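Local coordinates for protein YCGM (Escherichia coli, PDB 1NR9), which is of unknown function but belongs to the fumarylacetoacetate hydrolase family, whose fold here carries a bound magnesium ion, at residues Arg107-Gln110 and Gly111-Lys115; Leu152-Gly156 and Glu157-Gln161. All coordinates share one frame; numbering follows the deposited sequence.

Contact 1 (Arg107-Gln110 and Gly111-Lys115)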
ATOM      1  N   ARG A 107     -11.442   5.287 -12.120  1.00 35.32           N
ATOM      2  CA  ARG A 107     -12.638   5.983 -11.635  1.00 41.58           C
ATOM      3  C   ARG A 107     -13.876   5.132 -11.453  1.00 39.59           C
ATOM      4  O   ARG A 107     -14.498   5.163 -10.397  1.00 43.97           O
ATOM      5  CB  ARG A 107     -12.994   7.170 -12.530  1.00 47.56           C
ATOM      6  CG  ARG A 107     -11.880   8.174 -12.720  1.00 65.09           C
ATOM      7  CD  ARG A 107     -11.265   8.703 -11.425  1.00 79.02           C
ATOM      8  NE  ARG A 107     -12.144   9.577 -10.654  1.00 87.18           N
ATOM      9  CZ  ARG A 107     -11.753  10.244  -9.570  1.00 92.43           C
ATOM     10  NH1 ARG A 107     -10.502  10.136  -9.138  1.00 92.76           N
ATOM     11  NH2 ARG A 107     -12.614  11.010  -8.908  1.00 94.61           N
ATOM     12  N   ASP A 108     -14.254   4.384 -12.477  1.00 37.09           N
ATOM     13  CA  ASP A 108     -15.434   3.532 -12.371  1.00 35.73           C
ATOM     14  C   ASP A 108     -15.350   2.677 -11.098  1.00 32.86           C
ATOM     15  O   ASP A 108     -16.259   2.682 -10.262  1.00 29.48           O
ATOM     16  CB  ASP A 108     -15.539   2.642 -13.612  1.00 40.36           C
ATOM     17  CG  ASP A 108     -15.895   3.431 -14.863  1.00 41.39           C
ATOM     18  OD1 ASP A 108     -15.564   4.633 -14.909  1.00 41.48           O
ATOM     19  OD2 ASP A 108     -16.495   2.852 -15.800  1.00 43.61           O
ATOM     20  N   VAL A 109     -14.236   1.966 -10.955  1.00 29.58           N
ATOM     21  CA  VAL A 109     -13.993   1.110  -9.803  1.00 26.06           C
ATOM     22  C   VAL A 109     -14.015   1.863  -8.482  1.00 28.15           C
ATOM     23  O   VAL A 109     -14.531   1.359  -7.479  1.00 26.82           O
ATOM     24  CB  VAL A 109     -12.633   0.426  -9.910  1.00 24.84           C
ATOM     25  CG1 VAL A 109     -12.361  -0.364  -8.639  1.00 22.95           C
ATOM     26  CG2 VAL A 109     -12.587  -0.462 -11.152  1.00 18.86           C
ATOM     27  N   GLN A 110     -13.437   3.060  -8.481  1.00 27.32           N
ATOM     28  CA  GLN A 110     -13.389   3.876  -7.277  1.00 27.30           C
ATOM     29  C   GLN A 110     -14.790   4.249  -6.822  1.00 30.36           C
ATOM     30  O   GLN A 110     -15.102   4.189  -5.630  1.00 30.92           O
ATOM     31  CB  GLN A 110     -12.599   5.151  -7.526  1.00 24.55           C
ATOM     32  CG  GLN A 110     -11.845   5.622  -6.308  1.00 23.59           C
ATOM     33  CD  GLN A 110     -11.604   7.103  -6.321  1.00 23.75           C
ATOM     34  OE1 GLN A 110     -11.291   7.681  -7.359  1.00 25.37           O
ATOM     35  NE2 GLN A 110     -11.737   7.735  -5.157  1.00 26.60           N
ATOM     36  N   GLY A 111     -15.626   4.654  -7.779  1.00 31.19           N
ATOM     37  CA  GLY A 111     -16.995   5.023  -7.461  1.00 31.47           C
ATOM     38  C   GLY A 111     -17.668   3.872  -6.732  1.00 32.34           C
ATOM     39  O   GLY A 111     -18.324   4.067  -5.713  1.00 31.88           O
ATOM     40  N   LYS A 112     -17.503   2.659  -7.245  1.00 34.17           N
ATOM     41  CA  LYS A 112     -18.107   1.515  -6.597  1.00 35.16           C
ATOM     42  C   LYS A 112     -17.545   1.408  -5.178  1.00 35.98           C
ATOM     43  O   LYS A 112     -18.291   1.162  -4.228  1.00 37.78           O
ATOM     44  CB  LYS A 112     -17.823   0.251  -7.399  1.00 35.32           C
ATOM     45  CG  LYS A 112     -18.356   0.315  -8.820  1.00 42.16           C
ATOM     46  CD  LYS A 112     -18.116  -0.996  -9.566  1.00 47.51           C
ATOM     47  CE  LYS A 112     -18.621  -0.935 -10.999  1.00 49.73           C
ATOM     48  NZ  LYS A 112     -18.325  -2.195 -11.740  1.00 51.70           N
HETATM   49  N   MSE A 113     -16.236   1.625  -5.035  1.00 35.14           N
HETATM   50  CA  MSE A 113     -15.580   1.561  -3.728  1.00 32.76           C
HETATM   51  C   MSE A 113     -16.137   2.610  -2.756  1.00 31.78           C
HETATM   52  O   MSE A 113     -16.551   2.268  -1.649  1.00 33.21           O
HETATM   53  CB  MSE A 113     -14.060   1.741  -3.880  1.00 33.72           C
HETATM   54  CG  MSE A 113     -13.367   0.714  -4.793  1.00 33.71           C
HETATM   55 SE   MSE A 113     -13.381  -1.179  -4.232  0.87 33.69          SE
HETATM   56  CE  MSE A 113     -14.939  -1.791  -5.225  1.00 34.61           C
ATOM     57  N   LYS A 114     -16.155   3.882  -3.155  1.00 30.05           N
ATOM     58  CA  LYS A 114     -16.688   4.931  -2.278  1.00 29.97           C
ATOM     59  C   LYS A 114     -18.115   4.612  -1.821  1.00 29.59           C
ATOM     60  O   LYS A 114     -18.402   4.574  -0.623  1.00 30.79           O
ATOM     61  CB  LYS A 114     -16.694   6.288  -2.982  1.00 27.70           C
ATOM     62  CG  LYS A 114     -15.350   6.970  -3.109  1.00 28.32           C
ATOM     63  CD  LYS A 114     -15.522   8.294  -3.848  1.00 29.80           C
ATOM     64  CE  LYS A 114     -14.188   8.918  -4.205  1.00 33.90           C
ATOM     65  NZ  LYS A 114     -14.319  10.072  -5.149  1.00 36.61           N
ATOM     66  N   LYS A 115     -19.014   4.394  -2.776  1.00 29.59           N
ATOM     67  CA  LYS A 115     -20.397   4.080  -2.437  1.00 31.88           C
ATOM     68  C   LYS A 115     -20.454   2.906  -1.458  1.00 29.70           C
ATOM     69  O   LYS A 115     -21.387   2.803  -0.654  1.00 29.45           O
ATOM     70  CB  LYS A 115     -21.198   3.739  -3.697  1.00 35.07           C
ATOM     71  CG  LYS A 115     -21.662   4.945  -4.501  1.00 46.83           C
ATOM     72  CD  LYS A 115     -20.495   5.791  -4.998  1.00 57.03           C
ATOM     73  CE  LYS A 115     -20.953   6.873  -5.968  1.00 63.07           C
ATOM     74  NZ  LYS A 115     -19.801   7.552  -6.625  1.00 66.07           N
TER
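Gly111 sends its N-H to Arg107 O, 2.9 Å from Gly111 N, the first of four successive i to i+4 bonds that make this about two and a half turns of one continuous alpha helix. Lys112 follows with the longest of them, 3.3 Å from its N to Asp108 O; its extended side chain leaves past that carbonyl, CG standing 3.5 Å from Asp108 O, and runs out on the exposed side of the helix. At the other end of Asp108, OD1 is taken by Ser68. Selenomethionine Met113 bonds from N to Val109 O and lies alongside Val109, both side chains pointing the same way with CG 4.1 Å from Val109 CG1. The Met113 chain folds at chi2 (-64°), so that SE does not run on anti to CA. Lys114 closes the series, its N 2.7 Å from Gln110 O in a nearly straight bond. Its long chain slants across that of Gln110 toward Arg107, a like charge; the fine placing of the Gln110 and Lys114 ends is doubtful, and the Arg107 end is poorly ordered. Val109 and Gln110 rest on helix 121-124, Gln110 and Lys114 also touch Trp120, and Lys114 packs on Gly117 of the second subunit.

Contact 2 (Leu152-Gly156 and Glu157-Gln161)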
ATOM      1  N   LEU A 152      -0.744  19.160 -17.925  1.00 27.42           N
ATOM      2  CA  LEU A 152      -0.852  17.906 -18.655  1.00 27.20           C
ATOM      3  C   LEU A 152      -1.672  18.101 -19.920  1.00 28.43           C
ATOM      4  O   LEU A 152      -2.818  18.576 -19.879  1.00 27.04           O
ATOM      5  CB  LEU A 152      -1.518  16.827 -17.801  1.00 26.39           C
ATOM      6  CG  LEU A 152      -1.785  15.473 -18.475  1.00 24.58           C
ATOM      7  CD1 LEU A 152      -2.130  14.449 -17.422  1.00 28.30           C
ATOM      8  CD2 LEU A 152      -2.931  15.573 -19.457  1.00 26.71           C
ATOM      9  N   SER A 153      -1.099  17.729 -21.052  1.00 27.78           N
ATOM     10  CA  SER A 153      -1.845  17.857 -22.287  1.00 29.56           C
ATOM     11  C   SER A 153      -2.015  16.483 -22.905  1.00 29.39           C
ATOM     12  O   SER A 153      -1.121  15.645 -22.847  1.00 30.20           O
ATOM     13  CB  SER A 153      -1.123  18.786 -23.261  1.00 27.84           C
ATOM     14  OG  SER A 153       0.136  18.252 -23.616  1.00 29.60           O
ATOM     15  N   VAL A 154      -3.185  16.240 -23.469  1.00 30.19           N
ATOM     16  CA  VAL A 154      -3.435  14.971 -24.123  1.00 31.46           C
ATOM     17  C   VAL A 154      -3.670  15.318 -25.587  1.00 31.48           C
ATOM     18  O   VAL A 154      -4.509  16.169 -25.903  1.00 31.36           O
ATOM     19  CB  VAL A 154      -4.675  14.276 -23.553  1.00 31.90           C
ATOM     20  CG1 VAL A 154      -4.856  12.922 -24.220  1.00 33.75           C
ATOM     21  CG2 VAL A 154      -4.531  14.112 -22.062  1.00 32.49           C
ATOM     22  N   ASN A 155      -2.900  14.684 -26.466  1.00 32.28           N
ATOM     23  CA  ASN A 155      -2.999  14.908 -27.903  1.00 32.27           C
ATOM     24  C   ASN A 155      -3.082  16.394 -28.297  1.00 33.49           C
ATOM     25  O   ASN A 155      -3.997  16.814 -29.017  1.00 33.34           O
ATOM     26  CB  ASN A 155      -4.204  14.138 -28.468  1.00 30.76           C
ATOM     27  CG  ASN A 155      -4.130  12.630 -28.185  1.00 33.06           C
ATOM     28  OD1 ASN A 155      -3.092  11.993 -28.396  1.00 33.98           O
ATOM     29  ND2 ASN A 155      -5.240  12.056 -27.721  1.00 30.66           N
ATOM     30  N   GLY A 156      -2.120  17.183 -27.826  1.00 32.12           N
ATOM     31  CA  GLY A 156      -2.099  18.601 -28.156  1.00 31.43           C
ATOM     32  C   GLY A 156      -3.031  19.492 -27.348  1.00 30.74           C
ATOM     33  O   GLY A 156      -2.874  20.715 -27.335  1.00 30.71           O
ATOM     34  N   GLU A 157      -4.006  18.891 -26.674  1.00 27.32           N
ATOM     35  CA  GLU A 157      -4.945  19.658 -25.866  1.00 27.41           C
ATOM     36  C   GLU A 157      -4.581  19.633 -24.391  1.00 28.22           C
ATOM     37  O   GLU A 157      -4.527  18.560 -23.783  1.00 29.89           O
ATOM     38  CB  GLU A 157      -6.358  19.107 -26.023  1.00 25.44           C
ATOM     39  CG  GLU A 157      -7.310  19.647 -24.988  1.00 22.89           C
ATOM     40  CD  GLU A 157      -8.676  18.995 -25.048  1.00 26.00           C
ATOM     41  OE1 GLU A 157      -8.746  17.746 -25.108  1.00 28.76           O
ATOM     42  OE2 GLU A 157      -9.682  19.732 -25.018  1.00 25.28           O
ATOM     43  N   GLN A 158      -4.348  20.810 -23.810  1.00 29.08           N
ATOM     44  CA  GLN A 158      -4.007  20.900 -22.394  1.00 29.97           C
ATOM     45  C   GLN A 158      -5.256  20.612 -21.572  1.00 27.58           C
ATOM     46  O   GLN A 158      -6.292  21.223 -21.790  1.00 29.56           O
ATOM     47  CB  GLN A 158      -3.476  22.290 -22.056  1.00 32.57           C
ATOM     48  CG  GLN A 158      -2.829  22.348 -20.691  1.00 43.58           C
ATOM     49  CD  GLN A 158      -2.240  23.702 -20.377  1.00 50.69           C
ATOM     50  OE1 GLN A 158      -2.958  24.697 -20.257  1.00 57.88           O
ATOM     51  NE2 GLN A 158      -0.921  23.750 -20.240  1.00 57.16           N
ATOM     52  N   ARG A 159      -5.172  19.682 -20.629  1.00 27.10           N
ATOM     53  CA  ARG A 159      -6.346  19.357 -19.833  1.00 24.08           C
ATOM     54  C   ARG A 159      -6.204  19.713 -18.375  1.00 24.42           C
ATOM     55  O   ARG A 159      -7.195  19.831 -17.655  1.00 24.84           O
ATOM     56  CB  ARG A 159      -6.676  17.885 -19.975  1.00 21.15           C
ATOM     57  CG  ARG A 159      -7.102  17.540 -21.368  1.00 20.99           C
ATOM     58  CD  ARG A 159      -7.562  16.131 -21.425  1.00 24.05           C
ATOM     59  NE  ARG A 159      -7.935  15.745 -22.776  1.00 26.09           N
ATOM     60  CZ  ARG A 159      -8.260  14.502 -23.106  1.00 28.02           C
ATOM     61  NH1 ARG A 159      -8.246  13.552 -22.165  1.00 27.07           N
ATOM     62  NH2 ARG A 159      -8.605  14.213 -24.360  1.00 22.98           N
ATOM     63  N   GLN A 160      -4.965  19.878 -17.936  1.00 25.83           N
ATOM     64  CA  GLN A 160      -4.696  20.244 -16.563  1.00 29.46           C
ATOM     65  C   GLN A 160      -3.646  21.334 -16.547  1.00 32.10           C
ATOM     66  O   GLN A 160      -2.623  21.246 -17.231  1.00 32.93           O
ATOM     67  CB  GLN A 160      -4.248  19.026 -15.752  1.00 31.47           C
ATOM     68  CG  GLN A 160      -5.399  18.066 -15.428  1.00 33.84           C
ATOM     69  CD  GLN A 160      -5.041  17.050 -14.357  1.00 35.22           C
ATOM     70  OE1 GLN A 160      -4.514  15.978 -14.645  1.00 35.70           O
ATOM     71  NE2 GLN A 160      -5.314  17.398 -13.106  1.00 40.59           N
ATOM     72  N   GLN A 161      -3.936  22.378 -15.780  1.00 36.72           N
ATOM     73  CA  GLN A 161      -3.062  23.525 -15.637  1.00 41.09           C
ATOM     74  C   GLN A 161      -3.355  24.101 -14.264  1.00 39.60           C
ATOM     75  O   GLN A 161      -4.515  24.271 -13.895  1.00 43.39           O
ATOM     76  CB  GLN A 161      -3.372  24.558 -16.720  1.00 47.80           C
ATOM     77  CG  GLN A 161      -2.927  25.977 -16.396  1.00 68.66           C
ATOM     78  CD  GLN A 161      -1.433  26.092 -16.172  1.00 80.17           C
ATOM     79  OE1 GLN A 161      -0.637  25.737 -17.042  1.00 88.15           O
ATOM     80  NE2 GLN A 161      -1.042  26.596 -15.004  1.00 87.39           N
TER
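Val154 lies against the flat of the Arg159 guanidinium: its CB sits over the centre of one face, 3.6 Å from Arg159 CZ, while CG2 touches CD of the same arginine at 3.7 Å. Extended from CG to NE, the arginine chain slants across the valine. Glu157 OE1 lies at the edge of the guanidinium, close to its plane, and forms a salt bridge with Arg159 NE at 3.2 Å. That oxygen is met from above the carboxylate plane. Arg159 is thus held at an edge by charge and over a face by apolar contact. The backbone beneath is a beta hairpin closed by a type I' turn from Val154 to Glu157, with a classic bulge at Arg159 and Gln160. Leu152 O accepts from both bulge residues, from Arg159 N at 2.7 Å and Gln160 N at 3.2 Å. Leu152 and Gln160 point to the same face of the sheet as Val154, with CB atoms 4.1 Å apart. The buried Gln160 amide is satisfied by Thr194 and by Val73 N. On the opposite face Ser153 CB packs 3.7 Å from Gln158 CA, and Ser153 OG bonds to Thr208. His71 of strand 69-79 touches Leu152, Val154, Arg159 and Gln160.

Contact 1 comes first along the chain, wholly within helix 107-116, and contact 2 follows as the hairpin of strands 149-154 and 157-163. Their centres lie 25 Å apart, and the nearest atoms are about 10 Å from each other, without touching. The hairpin supplies two strands of a four-stranded antiparallel sheet, completed by 206-211 and 214-219; the helix is no part of that sheet. Both have dealings with strand 69-79: the hairpin meets its His71 and Val73, while the helix reaches it weakly, through a long ion pair from Arg107 to Glu72, a magnesium ligand together with Asp103. The hairpin thus packs on the strand that carries part of the metal site, and the helix also reaches the second subunit.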